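Side-chain contacts in TRNA nucleotidyl transferase-related protein (Thermotoga maritima, PDB 3H38), which is the C-terminal nucleotidyltransferase part of a class II CCA-adding enzyme, which completes the 3' end of tRNA from CTP and ATP: residues T195-R198 with L199-A203; R218-L221 with E222-L225; Q239-V242 with I243-L246. All coordinates share one frame; numbering follows the deposited sequence.

Contact 1. Residues T195-R198 with L199-A203; sequences TTER and LLKQA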
loop_
_atom_site.group_PDB
_atom_site.type_symbol
_atom_site.label_atom_id
_atom_site.label_comp_id
_atom_site.label_asym_id
_atom_site.label_seq_id
_atom_site.Cartn_x
_atom_site.Cartn_y
_atom_site.Cartn_z
ATOM N N THR A 195 22.397 15.397 3.049
ATOM C CA THR A 195 21.705 16.668 2.853
ATOM C C THR A 195 20.192 16.487 2.779
ATOM O O THR A 195 19.435 17.174 3.482
ATOM C CB THR A 195 22.190 17.375 1.606
ATOM O OG1 THR A 195 23.615 17.510 1.684
ATOM C CG2 THR A 195 21.510 18.751 1.492
ATOM N N THR A 196 19.742 15.548 1.955
ATOM C CA THR A 196 18.307 15.357 1.846
ATOM C C THR A 196 17.725 14.870 3.162
ATOM O O THR A 196 16.621 15.280 3.531
ATOM C CB THR A 196 17.811 14.592 0.561
ATOM O OG1 THR A 196 16.929 13.530 0.929
ATOM C CG2 THR A 196 18.929 14.054 -0.241
ATOM N N GLU A 197 18.507 14.092 3.910
ATOM C CA GLU A 197 18.072 13.619 5.233
ATOM C C GLU A 197 17.792 14.785 6.195
ATOM O O GLU A 197 16.749 14.838 6.869
ATOM C CB GLU A 197 19.082 12.634 5.855
ATOM C CG GLU A 197 19.052 12.657 7.387
ATOM C CD GLU A 197 19.438 11.334 8.045
ATOM O OE1 GLU A 197 20.118 10.508 7.404
ATOM O OE2 GLU A 197 19.064 11.125 9.221
ATOM N N ARG A 198 18.713 15.707 6.280
ATOM C CA ARG A 198 18.459 16.885 7.014
ATOM C C ARG A 198 17.236 17.624 6.567
ATOM O O ARG A 198 16.488 18.087 7.363
ATOM C CB ARG A 198 19.655 17.785 6.979
ATOM C CG ARG A 198 19.372 19.130 7.454
ATOM C CD ARG A 198 20.537 19.773 8.102
ATOM N NE ARG A 198 20.122 20.446 9.324
ATOM C CZ ARG A 198 20.909 21.187 10.090
ATOM N NH1 ARG A 198 20.429 21.747 11.188
ATOM N NH2 ARG A 198 22.175 21.375 9.757
ATOM N N LEU A 199 17.055 17.759 5.273
ATOM C CA LEU A 199 15.861 18.410 4.732
ATOM C C LEU A 199 14.566 17.711 5.187
ATOM O O LEU A 199 13.573 18.356 5.537
ATOM C CB LEU A 199 15.945 18.452 3.205
ATOM C CG LEU A 199 16.481 19.706 2.488
ATOM C CD1 LEU A 199 17.091 20.720 3.435
ATOM C CD2 LEU A 199 17.464 19.352 1.368
ATOM N N LEU A 200 14.601 16.387 5.178
ATOM C CA LEU A 200 13.482 15.549 5.596
ATOM C C LEU A 200 13.113 15.842 7.054
ATOM O O LEU A 200 11.939 16.052 7.380
ATOM C CB LEU A 200 13.864 14.065 5.390
ATOM C CG LEU A 200 12.795 12.959 5.475
ATOM C CD1 LEU A 200 12.994 11.835 4.466
ATOM C CD2 LEU A 200 12.709 12.382 6.884
ATOM N N LYS A 201 14.128 15.884 7.917
ATOM C CA LYS A 201 13.937 16.084 9.352
ATOM C C LYS A 201 13.339 17.443 9.670
ATOM O O LYS A 201 12.504 17.573 10.580
ATOM C CB LYS A 201 15.267 15.968 10.100
ATOM C CG LYS A 201 15.890 14.584 10.108
ATOM C CD LYS A 201 16.906 14.475 11.244
ATOM C CE LYS A 201 17.803 13.250 11.121
ATOM N NZ LYS A 201 18.613 13.087 12.364
ATOM N N GLN A 202 13.804 18.461 8.953
ATOM C CA GLN A 202 13.303 19.827 9.151
ATOM C C GLN A 202 11.811 19.847 8.884
ATOM O O GLN A 202 11.017 20.284 9.725
ATOM C CB GLN A 202 14.020 20.825 8.227
ATOM C CG GLN A 202 15.498 21.009 8.538
ATOM C CD GLN A 202 16.187 22.049 7.644
ATOM O OE1 GLN A 202 17.287 22.507 7.951
ATOM N NE2 GLN A 202 15.544 22.423 6.542
ATOM N N ALA A 203 11.446 19.338 7.707
ATOM C CA ALA A 203 10.058 19.292 7.256
ATOM C C ALA A 203 9.199 18.558 8.273
ATOM O O ALA A 203 8.123 19.008 8.621
ATOM C CB ALA A 203 9.967 18.601 5.893
#
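Glu197 with Lys201, Arg198 with Gln202 and Thr195 with Leu199 are side-chain pairs four residues apart along helix 194-205, within the region assigned as a probable RNA-binding site of the polymerase family. The main chain supplies the repeat: Leu199, Leu200, Lys201 and Gln202 each send an N-H back to the carbonyl one turn earlier, that of Leu200 reaching Thr196 O at 2.8 Å. Side chains spaced this way emerge on the same flank, but what passes between them varies. Glu197 and Lys201 run side by side in the same direction, both extended beyond CG. The glutamate sends CG anti to its nitrogen (chi1 152°), toward the next turn, whereas the lysine CG lies beside its own nitrogen, which brings the two chains together. The carboxylate meets the methylene end first, with Glu197 OE2 3.1 Å from Lys201 CE. The salt bridge proper, Glu197 OE2 to Lys201 NZ, is long at 3.7 Å, so the charges probably attract without fixing the lysine end firmly. Arg198 and Gln202 meet more loosely. Their guanidinium and amide planes are turned 64° apart, and Arg198 NE stays 3.8 Å from Gln202 OE1, while Gln202 CG rests 3.3 Å from Arg198 O. On a further flank Thr195 turns its methyl, not its hydroxyl, along Leu199. Arg198 and Lys201 are exposed and Glu197 is partly covered by Phe240, but the inward face is apolar: Leu200 reaches Ile192 of strand 191-192 and Ala181 of helix 177-187, and both it and Leu199 touch Phe171 of helix 170-173. The Glu193 carboxylate accepts hydrogen bonds from the N-H groups of Thr195 and Thr196, tying the first turn to the residue that follows strand 191-192.

Contact 2. Residues R218-L221 with E222-L225; sequences RQEL and EKIL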
loop_
_atom_site.group_PDB
_atom_site.type_symbol
_atom_site.label_atom_id
_atom_site.label_comp_id
_atom_site.label_asym_id
_atom_site.label_seq_id
_atom_site.Cartn_x
_atom_site.Cartn_y
_atom_site.Cartn_z
ATOM N N ARG A 218 -2.516 9.269 3.102
ATOM C CA ARG A 218 -2.995 7.909 3.280
ATOM C C ARG A 218 -2.516 7.104 2.094
ATOM O O ARG A 218 -2.045 5.959 2.216
ATOM C CB ARG A 218 -4.526 7.873 3.387
ATOM C CG ARG A 218 -5.140 6.513 3.140
ATOM C CD ARG A 218 -6.593 6.407 3.592
ATOM N NE ARG A 218 -7.124 5.105 3.205
ATOM C CZ ARG A 218 -8.360 4.678 3.458
ATOM N NH1 ARG A 218 -8.742 3.479 3.065
ATOM N NH2 ARG A 218 -9.216 5.448 4.091
ATOM N N GLN A 219 -2.608 7.716 0.929
ATOM C CA GLN A 219 -2.307 6.979 -0.257
ATOM C C GLN A 219 -0.832 6.608 -0.328
ATOM O O GLN A 219 -0.487 5.528 -0.814
ATOM C CB GLN A 219 -2.731 7.742 -1.504
ATOM C CG GLN A 219 -2.452 6.920 -2.746
ATOM C CD GLN A 219 -1.827 7.736 -3.856
ATOM O OE1 GLN A 219 -0.602 7.700 -4.063
ATOM N NE2 GLN A 219 -2.660 8.488 -4.578
ATOM N N GLU A 220 0.046 7.488 0.146
ATOM C CA GLU A 220 1.464 7.144 0.177
ATOM C C GLU A 220 1.689 6.081 1.261
ATOM O O GLU A 220 2.611 5.262 1.188
ATOM C CB GLU A 220 2.332 8.382 0.413
ATOM C CG GLU A 220 2.413 9.341 -0.797
ATOM C CD GLU A 220 2.898 8.677 -2.097
ATOM O OE1 GLU A 220 3.796 7.822 -2.034
ATOM O OE2 GLU A 220 2.378 9.012 -3.187
ATOM N N LEU A 221 0.814 6.084 2.257
ATOM C CA LEU A 221 0.868 5.078 3.302
ATOM C C LEU A 221 0.481 3.709 2.782
ATOM O O LEU A 221 1.190 2.744 3.031
ATOM C CB LEU A 221 -0.017 5.468 4.481
ATOM C CG LEU A 221 0.655 5.723 5.837
ATOM C CD1 LEU A 221 2.166 5.837 5.746
ATOM C CD2 LEU A 221 0.054 6.960 6.518
ATOM N N GLU A 222 -0.640 3.607 2.072
ATOM C CA GLU A 222 -1.030 2.298 1.552
ATOM C C GLU A 222 0.096 1.781 0.666
ATOM O O GLU A 222 0.433 0.592 0.663
ATOM C CB GLU A 222 -2.365 2.374 0.802
ATOM C CG GLU A 222 -3.571 2.513 1.724
ATOM C CD GLU A 222 -4.658 3.430 1.183
ATOM O OE1 GLU A 222 -4.357 4.300 0.323
ATOM O OE2 GLU A 222 -5.821 3.293 1.636
ATOM N N LYS A 223 0.693 2.671 -0.083
ATOM C CA LYS A 223 1.743 2.320 -0.998
ATOM C C LYS A 223 2.958 1.770 -0.302
ATOM O O LYS A 223 3.465 0.756 -0.685
ATOM C CB LYS A 223 2.136 3.544 -1.788
ATOM C CG LYS A 223 2.050 3.442 -3.245
ATOM C CD LYS A 223 1.752 4.810 -3.712
ATOM C CE LYS A 223 1.754 4.951 -5.181
ATOM N NZ LYS A 223 1.749 6.401 -5.509
ATOM N N ILE A 224 3.392 2.417 0.754
ATOM C CA ILE A 224 4.368 1.798 1.656
ATOM C C ILE A 224 3.944 0.381 2.092
ATOM O O ILE A 224 4.748 -0.553 2.064
ATOM C CB ILE A 224 4.597 2.625 2.922
ATOM C CG1 ILE A 224 5.690 3.663 2.677
ATOM C CG2 ILE A 224 5.018 1.710 4.068
ATOM C CD1 ILE A 224 5.733 4.726 3.741
ATOM N N LEU A 225 2.679 0.217 2.472
ATOM C CA LEU A 225 2.230 -1.071 2.994
ATOM C C LEU A 225 2.323 -2.168 1.956
ATOM O O LEU A 225 2.550 -3.322 2.294
ATOM C CB LEU A 225 0.811 -0.970 3.568
ATOM C CG LEU A 225 0.833 0.061 4.701
ATOM C CD1 LEU A 225 -0.447 0.123 5.532
ATOM C CD2 LEU A 225 2.052 -0.202 5.571
#
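Glu222 OE2 is gripped twice by one guanidinium, that of Arg218 one turn earlier. The main bond, from Arg218 NE to Glu222 OE2, measures 2.7 Å and is nearly straight at 165°; the second, from Arg218 NH1 to the same oxygen at 3.3 Å, is weak. The two flat groups are not coplanar: the oxygen lies in the guanidinium plane, at its edge, but the arginine comes to it from above the carboxylate plane, the two planes standing 64° apart. An arginine extended from CG to NE and a glutamate bent at chi2 (142°) let the two side chains meet. Arg218 also packs on Phe280 and Tyr281 of helix 279-287, so an alanine here would probably leave the Glu222 carboxylate without its mate and freer to turn, and open a gap against that helix. The pair is an i to i+4 salt bridge on helix 214-225, in the probable RNA-binding region of the family, and the backbone bond from Glu222 N to Arg218 O, 2.7 Å long, spans the same two residues. Another flank carries a second polar group, where Lys223 NZ donates to Gln219 OE1 at 3.1 Å and forms a salt bridge with Glu220 OE2 at 3.6 Å. The lysine is extended beyond CG and runs alongside both partners. Glu220, however, has its strongest partner in Arg183, which pairs with OE1, while Arg180 pairs with OE2. Both arginines bind ATP and CTP in other structures of this protein, so Glu220 is placed as a second-shell residue and probably helps to position them. Inward, Leu221 CD1 lies 4.2 Å from Ile224 CD1, and Leu225 CG rests 3.2 Å from Leu221 O. Leu221 touches Leu179 of helix 177-187, and Ile224 reaches Ser233 and Met237 of helix 230-239.

Contact 3. Residues Q239-V242 with I243-L246; sequences QFDV and IKHL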
loop_
_atom_site.group_PDB
_atom_site.type_symbol
_atom_site.label_atom_id
_atom_site.label_comp_id
_atom_site.label_asym_id
_atom_site.label_seq_id
_atom_site.Cartn_x
_atom_site.Cartn_y
_atom_site.Cartn_z
ATOM N N GLN A 239 12.045 6.111 13.274
ATOM C CA GLN A 239 13.356 6.667 13.439
ATOM C C GLN A 239 13.327 8.116 13.116
ATOM O O GLN A 239 14.076 8.863 13.650
ATOM C CB GLN A 239 14.309 6.039 12.476
ATOM C CG GLN A 239 15.100 4.951 13.007
ATOM C CD GLN A 239 16.096 4.449 12.013
ATOM O OE1 GLN A 239 16.923 5.198 11.526
ATOM N NE2 GLN A 239 16.028 3.169 11.711
ATOM N N PHE A 240 12.490 8.488 12.170
ATOM C CA PHE A 240 12.403 9.884 11.736
ATOM C C PHE A 240 11.331 10.682 12.463
ATOM O O PHE A 240 11.121 11.851 12.156
ATOM C CB PHE A 240 12.173 9.984 10.223
ATOM C CG PHE A 240 13.430 9.804 9.395
ATOM C CD1 PHE A 240 14.602 10.468 9.731
ATOM C CD2 PHE A 240 13.432 8.980 8.278
ATOM C CE1 PHE A 240 15.754 10.320 8.960
ATOM C CE2 PHE A 240 14.568 8.830 7.520
ATOM C CZ PHE A 240 15.737 9.506 7.864
ATOM N N ASP A 241 10.649 10.046 13.411
ATOM C CA ASP A 241 9.560 10.688 14.148
ATOM C C ASP A 241 8.314 10.953 13.325
ATOM O O ASP A 241 7.483 11.762 13.710
ATOM C CB ASP A 241 10.029 11.996 14.779
ATOM C CG ASP A 241 10.975 11.770 15.939
ATOM O OD1 ASP A 241 11.917 12.573 16.119
ATOM O OD2 ASP A 241 10.784 10.770 16.659
ATOM N N VAL A 242 8.172 10.272 12.197
ATOM C CA VAL A 242 7.040 10.524 11.296
ATOM C C VAL A 242 5.722 10.051 11.893
ATOM O O VAL A 242 4.705 10.758 11.833
ATOM C CB VAL A 242 7.237 9.812 9.934
ATOM C CG1 VAL A 242 5.946 9.754 9.148
ATOM C CG2 VAL A 242 8.360 10.460 9.138
ATOM N N ILE A 243 5.735 8.850 12.472
ATOM C CA ILE A 243 4.483 8.252 12.912
ATOM C C ILE A 243 3.669 9.188 13.799
ATOM O O ILE A 243 2.461 9.322 13.602
ATOM C CB ILE A 243 4.677 6.961 13.687
ATOM C CG1 ILE A 243 5.490 5.964 12.876
ATOM C CG2 ILE A 243 3.313 6.404 14.077
ATOM C CD1 ILE A 243 5.820 4.702 13.606
ATOM N N LYS A 244 4.323 9.822 14.772
ATOM C CA LYS A 244 3.613 10.711 15.700
ATOM C C LYS A 244 3.022 11.968 15.026
ATOM O O LYS A 244 1.951 12.444 15.423
ATOM C CB LYS A 244 4.481 11.068 16.921
ATOM C CG LYS A 244 5.131 12.454 16.904
ATOM C CD LYS A 244 6.619 12.428 16.501
ATOM C CE LYS A 244 7.563 12.790 17.660
ATOM N NZ LYS A 244 7.945 11.619 18.516
ATOM N N HIS A 245 3.710 12.497 14.010
ATOM C CA HIS A 245 3.161 13.604 13.224
ATOM C C HIS A 245 2.059 13.138 12.293
ATOM O O HIS A 245 1.277 13.946 11.795
ATOM C CB HIS A 245 4.229 14.284 12.393
ATOM C CG HIS A 245 5.176 15.110 13.197
ATOM N ND1 HIS A 245 4.846 16.352 13.676
ATOM C CD2 HIS A 245 6.456 14.875 13.578
ATOM C CE1 HIS A 245 5.884 16.857 14.335
ATOM N NE2 HIS A 245 6.868 15.976 14.290
ATOM N N LEU A 246 1.998 11.843 12.026
ATOM C CA LEU A 246 0.846 11.334 11.287
ATOM C C LEU A 246 -0.331 11.073 12.248
ATOM O O LEU A 246 -1.490 11.380 11.938
ATOM C CB LEU A 246 1.203 10.074 10.478
ATOM C CG LEU A 246 2.308 10.217 9.431
ATOM C CD1 LEU A 246 2.457 8.944 8.613
ATOM C CD2 LEU A 246 2.021 11.412 8.508
#
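Val242 and Leu246 make the close-packed side of this turn, their side chains running in the same direction with Val242 CG1 3.6 Å from Leu246 CD1. That methyl is directed by a first torsion of 165°, which places CG1 opposite the backbone nitrogen and beside the carbonyl carbon, toward the following residues. Beneath the pair, Leu246 N donates to Val242 O at 2.9 Å, though the bond is bent, with an N-H...O angle of 139°. Leu179 of helix 177-187 and Leu209 of helix 208-211 touch both side chains, burying this flank between helices. The connection from helix 230-239 to the short helix 242-246 contains a Schellman motif: the first helix ends as Asp241 takes a positive phi of 70°, with two bonds running back into the last turn. Between the packed and open sides stands His245, partly covered by Leu209. It presents its ring edge to the Asp241 carbonyl, His245 CD2 being 3.3 Å from Asp241 O, while its ND1 makes a weak hydrogen bond with Glu210. On the solvent side matters are looser. Asp241 and Lys244 lie alongside each other, the lysine folded back over the turn by bends at three successive torsions, yet the salt bridge from Lys244 NZ to Asp241 OD2 is a weak 3.5 Å.

How the contacts relate
The three contacts follow one another along the chain and illustrate spacings of three and four residues put to different uses. Contact 2 is the most central, its centre about 4 Å from the centre of the chain, and joins charged pairs to a buried apolar face. It alone has a short salt bridge, Arg218 with Glu222; those of contacts 1 and 3, farther out, are long or weak. All three pack on helix 177-187, which carries nucleotide-binding arginines, but among them only contact 2 reaches these through salt bridges. Contact 3 is the bridge: Phe240 packs against Glu197 and Leu200 of contact 1, while Leu246 CD1 lies 3.8 Å from Leu221 CD2 of contact 2. Contacts 1 and 2 do not touch.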